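Local coordinates for protein citrate synthase (Pyrobaculum aerophilum, PDB 2IBP) that probably catalyses the condensation of oxaloacetate with acetyl-CoA and water to give citrate and coenzyme A, in the tricarboxylic acid cycle, at residues I263-P266 and A267-K270; E254-V257 and R258-E262. One frame throughout, in Å; residues are numbered along the deposited sequence. Where two conformers were deposited one is given.

Contact 1 (I263-P266 and A267-K270); sequences IGTP and AKAK
Ile-263 and Lys-268 meet where the chain leaves one helix and turns toward the next, and the link is a side-chain-to-backbone hydrogen bond. Lys-268 NZ reaches Ile-263 O at 2.9 Å, in the carbonyl plane and on a lone pair. Ile-263 O also takes a weak bond from Thr-265 N across Gly-264, the first residue to leave the helix, with positive phi. Three further hydrogen bonds shape the turn. Lys-268 N donates to Thr-265 O (3.1 Å) and Ala-269 N to Pro-266 O (3.0 Å), two overlapping beta turns that wind the chain into the following helix. The threonine hydroxyl adds an ST turn: with OG1 trans to its own backbone N (chi1 170°), it accepts Ala-267 N at 3.2 Å, a bent bond of 143°. The same torsion wedges the Thr-265 methyl into the space flanked by its own N and C, on the side of the lysine.

Apolar packing comes from the stem of Lys-268, which runs fully extended beyond CG. Thr-265 CG2 crosses it at about a right angle and lies 3.5 Å from Lys-268 CG. On Ile-263, CG2 is 4.0 Å from Lys-268 CD, the two side chains passing in opposite directions. With a leucine in place of Lys-268, the Ile-263 carbonyl would probably lose its lysine donor and be left, at this turn, with the weak bond from Thr-265 N, and the threonine methyl would lose part of the aliphatic stem it lies against.

This is a surface connection joining helix 252-263 to helix 269-276. Its inner side rests on helix 319-332, where Ile-263 touches Ile-326 and both Pro-266 and Ala-269 touch Ala-325.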
ATOM      1  N   ILE A 263      25.680   1.907 -25.552  1.00 12.35           N
ATOM      2  CA  ILE A 263      25.759   1.508 -26.959  1.00 12.78           C
ATOM      3  C   ILE A 263      26.606   2.531 -27.723  1.00 14.37           C
ATOM      4  O   ILE A 263      27.530   2.168 -28.465  1.00 13.20           O
ATOM      5  CB  ILE A 263      24.352   1.360 -27.558  1.00 12.87           C
ATOM      6  CG1 ILE A 263      23.676   0.136 -26.951  1.00 11.88           C
ATOM      7  CG2 ILE A 263      24.417   1.216 -29.098  1.00 13.80           C
ATOM      8  CD1 ILE A 263      22.188   0.039 -27.249  1.00 13.71           C
ATOM      9  N   GLY A 264      26.297   3.806 -27.523  1.00 12.99           N
ATOM     10  CA  GLY A 264      27.092   4.909 -28.054  1.00 16.10           C
ATOM     11  C   GLY A 264      27.017   5.202 -29.535  1.00 14.48           C
ATOM     12  O   GLY A 264      27.061   6.361 -29.942  1.00 18.84           O
ATOM     13  N   THR A 265      26.887   4.162 -30.346  1.00 12.46           N
ATOM     14  CA  THR A 265      26.868   4.325 -31.792  1.00 11.64           C
ATOM     15  C   THR A 265      25.669   3.642 -32.434  1.00 11.57           C
ATOM     16  O   THR A 265      25.437   2.460 -32.216  1.00 13.95           O
ATOM     17  CB  THR A 265      28.160   3.798 -32.455  1.00 17.42           C
ATOM     18  OG1 THR A 265      27.990   3.767 -33.880  1.00 21.40           O
ATOM     19  CG2 THR A 265      28.487   2.416 -31.982  1.00 20.40           C
ATOM     20  N   PRO A 266      24.876   4.400 -33.210  1.00 10.10           N
ATOM     21  CA  PRO A 266      23.739   3.821 -33.928  1.00  9.97           C
ATOM     22  C   PRO A 266      24.126   2.669 -34.867  1.00  9.77           C
ATOM     23  O   PRO A 266      23.264   1.862 -35.229  1.00 13.63           O
ATOM     24  CB  PRO A 266      23.177   4.999 -34.725  1.00 11.21           C
ATOM     25  CG  PRO A 266      23.657   6.211 -34.011  1.00 15.37           C
ATOM     26  CD  PRO A 266      24.971   5.862 -33.399  1.00 11.59           C
ATOM     27  N   ALA A 267      25.389   2.645 -35.307  1.00 11.85           N
ATOM     28  CA  ALA A 267      25.896   1.588 -36.193  1.00 15.04           C
ATOM     29  C   ALA A 267      25.705   0.179 -35.604  1.00 16.46           C
ATOM     30  O   ALA A 267      25.655  -0.815 -36.346  1.00 14.51           O
ATOM     31  CB  ALA A 267      27.371   1.827 -36.488  1.00 16.14           C
ATOM     32  N   LYS A 268      25.610   0.095 -34.277  1.00 11.16           N
ATOM     33  CA  LYS A 268      25.427  -1.178 -33.603  1.00 10.67           C
ATOM     34  C   LYS A 268      23.986  -1.676 -33.589  1.00 12.57           C
ATOM     35  O   LYS A 268      23.724  -2.814 -33.198  1.00 12.12           O
ATOM     36  CB  LYS A 268      25.906  -1.095 -32.170  1.00 14.18           C
ATOM     37  CG  LYS A 268      27.390  -0.920 -31.973  1.00 15.40           C
ATOM     38  CD  LYS A 268      27.618  -0.742 -30.497  1.00 21.57           C
ATOM     39  CE  LYS A 268      29.045  -0.564 -30.102  1.00 24.02           C
ATOM     40  NZ  LYS A 268      29.093  -0.299 -28.625  1.00 22.08           N
ATOM     41  N   ALA A 269      23.054  -0.857 -34.061  1.00 12.11           N
ATOM     42  CA  ALA A 269      21.641  -1.231 -34.024  1.00 14.58           C
ATOM     43  C   ALA A 269      21.349  -2.610 -34.633  1.00 16.47           C
ATOM     44  O   ALA A 269      20.672  -3.450 -34.025  1.00 14.61           O
ATOM     45  CB  ALA A 269      20.805  -0.164 -34.692  1.00 15.03           C
ATOM     46  N   LYS A 270      21.879  -2.871 -35.821  1.00 12.51           N
ATOM     47  CA  LYS A 270      21.594  -4.132 -36.476  1.00 10.73           C
ATOM     48  C   LYS A 270      22.092  -5.331 -35.679  1.00 13.33           C
ATOM     49  O   LYS A 270      21.358  -6.298 -35.489  1.00 17.09           O
ATOM     50  CB  LYS A 270      22.146  -4.145 -37.901  1.00 17.49           C
ATOM     51  CG  LYS A 270      21.587  -5.280 -38.731  1.00 21.88           C
ATOM     52  CD  LYS A 270      21.868  -5.075 -40.222  1.00 30.13           C
ATOM     53  CE  LYS A 270      21.254  -6.188 -41.069  1.00 43.39           C
ATOM     54  NZ  LYS A 270      21.447  -5.938 -42.532  1.00 49.49           N
TER

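Contact 2 (E254-V257 and R258-E262); sequences EMAV and RNYLE
Arg-258 N donates to Glu-254 O in a nearly straight bond (173°), and Asn-259, Tyr-260 and Leu-261 repeat this i to i+4 alpha-helical pattern with Met-255, Ala-256 and Val-257. One turn apart, Glu-254 and Arg-258 extend side by side in the same direction and form a salt bridge. A single carboxylate oxygen takes both bonds: Glu-254 OE2 receives Arg-258 NE at 2.8 Å on its anti lone pair, and Arg-258 NH2 at 3.2 Å from out of the carboxylate plane. The oxygen lies almost in the guanidinium plane, yet the two flat groups are turned 43° apart. Both side chains also touch Tyr-360.

The pair sits on one flank of helix 252-263, part of the predominantly helical citrate synthase fold; its other flank faces the interior near the predicted active-site Asp-346, whose side chain lies about 6 Å from that of Ala-256. There the Tyr-260 ring leans back over the preceding turn, CG trans to its carbonyl carbon (chi1 -58°), with Ala-256 O over one face, offset toward the rim. Its CE2 packs against Ala-256 CB at 4.1 Å. Beyond the ring, Tyr-260 OH is hydrogen-bonded to Phe-347 O. The side chains of Val-257 and Leu-261 run alongside each other in the same direction, CG1 of the first 4.2 Å from CD1 of the second, and both residues touch Tyr-354 of helix 349-356.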
ATOM      1  N   GLU A 254      14.510   4.634 -17.731  1.00  8.60           N
ATOM      2  CA  GLU A 254      15.841   5.000 -17.282  1.00  9.00           C
ATOM      3  C   GLU A 254      16.861   4.011 -17.858  1.00 10.98           C
ATOM      4  O   GLU A 254      17.890   4.410 -18.386  1.00 10.70           O
ATOM      5  CB  GLU A 254      15.942   4.972 -15.749  1.00 10.46           C
ATOM      6  CG  GLU A 254      17.387   4.935 -15.259  1.00 11.77           C
ATOM      7  CD  GLU A 254      17.543   4.827 -13.747  1.00 20.49           C
ATOM      8  OE1 GLU A 254      16.535   4.941 -13.020  1.00 17.26           O
ATOM      9  OE2 GLU A 254      18.693   4.626 -13.283  1.00 17.73           O
ATOM     10  N   MET A 255      16.563   2.715 -17.757  1.00 10.78           N
ATOM     11  CA  MET A 255      17.504   1.707 -18.236  0.50 12.26           C
ATOM     12  C   MET A 255      17.696   1.786 -19.742  1.00 10.50           C
ATOM     13  O   MET A 255      18.810   1.547 -20.238  1.00 12.35           O
ATOM     14  CB  MET A 255      17.091   0.309 -17.787  0.50 15.22           C
ATOM     15  CG  MET A 255      17.050   0.149 -16.257  0.50 14.79           C
ATOM     16  SD  MET A 255      18.492   0.838 -15.409  0.50 22.77           S
ATOM     17  CE  MET A 255      19.839   0.045 -16.287  0.50 22.01           C
ATOM     18  N   ALA A 256      16.633   2.130 -20.471  1.00 10.08           N
ATOM     19  CA  ALA A 256      16.740   2.288 -21.927  1.00  9.30           C
ATOM     20  C   ALA A 256      17.782   3.366 -22.228  1.00  7.47           C
ATOM     21  O   ALA A 256      18.675   3.163 -23.049  1.00 11.10           O
ATOM     22  CB  ALA A 256      15.392   2.669 -22.534  1.00 12.24           C
ATOM     23  N   VAL A 257      17.674   4.512 -21.551  1.00  8.36           N
ATOM     24  CA  VAL A 257      18.621   5.614 -21.747  1.00  9.33           C
ATOM     25  C   VAL A 257      20.047   5.235 -21.372  1.00  7.18           C
ATOM     26  O   VAL A 257      20.972   5.485 -22.136  1.00 11.14           O
ATOM     27  CB  VAL A 257      18.175   6.901 -21.029  1.00 12.05           C
ATOM     28  CG1 VAL A 257      19.308   7.923 -20.970  1.00  9.33           C
ATOM     29  CG2 VAL A 257      16.955   7.478 -21.739  1.00 14.91           C
ATOM     30  N   ARG A 258      20.232   4.622 -20.208  1.00  8.64           N
ATOM     31  CA  ARG A 258      21.565   4.161 -19.830  1.00  7.80           C
ATOM     32  C   ARG A 258      22.121   3.207 -20.890  1.00  9.34           C
ATOM     33  O   ARG A 258      23.303   3.224 -21.169  1.00 11.47           O
ATOM     34  CB  ARG A 258      21.525   3.445 -18.487  1.00 11.56           C
ATOM     35  CG  ARG A 258      21.226   4.351 -17.322  1.00 11.60           C
ATOM     36  CD  ARG A 258      21.274   3.561 -16.043  1.00 17.25           C
ATOM     37  NE  ARG A 258      21.036   4.380 -14.870  1.00 17.47           N
ATOM     38  CZ  ARG A 258      21.974   5.058 -14.220  1.00 21.93           C
ATOM     39  NH1 ARG A 258      23.223   5.086 -14.671  1.00 24.71           N
ATOM     40  NH2 ARG A 258      21.655   5.730 -13.120  1.00 24.60           N
ATOM     41  N   ASN A 259      21.271   2.341 -21.435  1.00 10.34           N
ATOM     42  CA  ASN A 259      21.688   1.414 -22.476  0.50  2.00           C
ATOM     43  C   ASN A 259      22.094   2.139 -23.735  1.00 11.43           C
ATOM     44  O   ASN A 259      23.085   1.761 -24.376  1.00 12.92           O
ATOM     45  CB  ASN A 259      20.596   0.409 -22.810  0.50  5.25           C
ATOM     46  CG  ASN A 259      20.433  -0.654 -21.742  0.50  7.18           C
ATOM     47  OD1 ASN A 259      21.239  -0.756 -20.815  0.50  9.97           O
ATOM     48  ND2 ASN A 259      19.442  -1.518 -21.930  0.50 11.83           N
ATOM     49  N   TYR A 260      21.316   3.144 -24.138  1.00  9.41           N
ATOM     50  CA  TYR A 260      21.662   3.900 -25.336  1.00 10.27           C
ATOM     51  C   TYR A 260      23.014   4.572 -25.123  1.00 10.96           C
ATOM     52  O   TYR A 260      23.828   4.615 -26.040  1.00 12.92           O
ATOM     53  CB  TYR A 260      20.604   4.953 -25.716  1.00 11.15           C
ATOM     54  CG  TYR A 260      19.212   4.402 -25.947  1.00  6.18           C
ATOM     55  CD1 TYR A 260      19.013   3.223 -26.652  1.00  8.11           C
ATOM     56  CD2 TYR A 260      18.082   5.133 -25.562  1.00  8.54           C
ATOM     57  CE1 TYR A 260      17.726   2.734 -26.899  1.00  9.36           C
ATOM     58  CE2 TYR A 260      16.797   4.641 -25.785  1.00 10.19           C
ATOM     59  CZ  TYR A 260      16.632   3.447 -26.449  1.00  8.06           C
ATOM     60  OH  TYR A 260      15.371   2.936 -26.661  1.00 11.32           O
ATOM     61  N   LEU A 261      23.251   5.091 -23.921  1.00 11.62           N
ATOM     62  CA  LEU A 261      24.531   5.740 -23.632  1.00 11.30           C
ATOM     63  C   LEU A 261      25.683   4.751 -23.762  1.00 14.64           C
ATOM     64  O   LEU A 261      26.751   5.094 -24.278  1.00 15.65           O
ATOM     65  CB  LEU A 261      24.529   6.370 -22.244  1.00 16.64           C
ATOM     66  CG  LEU A 261      23.648   7.613 -22.115  1.00 15.24           C
ATOM     67  CD1 LEU A 261      23.481   7.986 -20.644  1.00 14.29           C
ATOM     68  CD2 LEU A 261      24.203   8.796 -22.935  1.00 13.62           C
ATOM     69  N   GLU A 262      25.472   3.530 -23.290  1.00 11.60           N
ATOM     70  CA  GLU A 262      26.513   2.494 -23.350  1.00 14.56           C
ATOM     71  C   GLU A 262      26.759   2.055 -24.790  1.00 16.45           C
ATOM     72  O   GLU A 262      27.906   1.918 -25.219  1.00 15.63           O
ATOM     73  CB  GLU A 262      26.113   1.292 -22.502  1.00 18.10           C
ATOM     74  CG  GLU A 262      27.183   0.211 -22.415  1.00 28.11           C
ATOM     75  CD  GLU A 262      26.781  -0.938 -21.503  1.00 44.41           C
ATOM     76  OE1 GLU A 262      25.606  -0.981 -21.072  1.00 57.12           O
ATOM     77  OE2 GLU A 262      27.644  -1.797 -21.214  1.00 59.45           O
TER

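The two contacts follow one another along the chain, their centres 12 Å apart: contact 2 lies within helix 252-263, and contact 1 takes over at its last residue and leads into helix 269-276. Contact 2 is partly buried, with its interior side set among helices 319-332 and 349-356, whereas contact 1 is at the surface, farther from the centre of the chain. Helix 319-332 packs against both. Their chemistry follows position: regular helical bonds, a charged pair and apolar or aromatic packing in 254-262, against overlapping turns and a lysine on a backbone carbonyl in 263-270. They touch where Lys-268 NZ passes 4.2 Å from Glu-262 O, a packing approach.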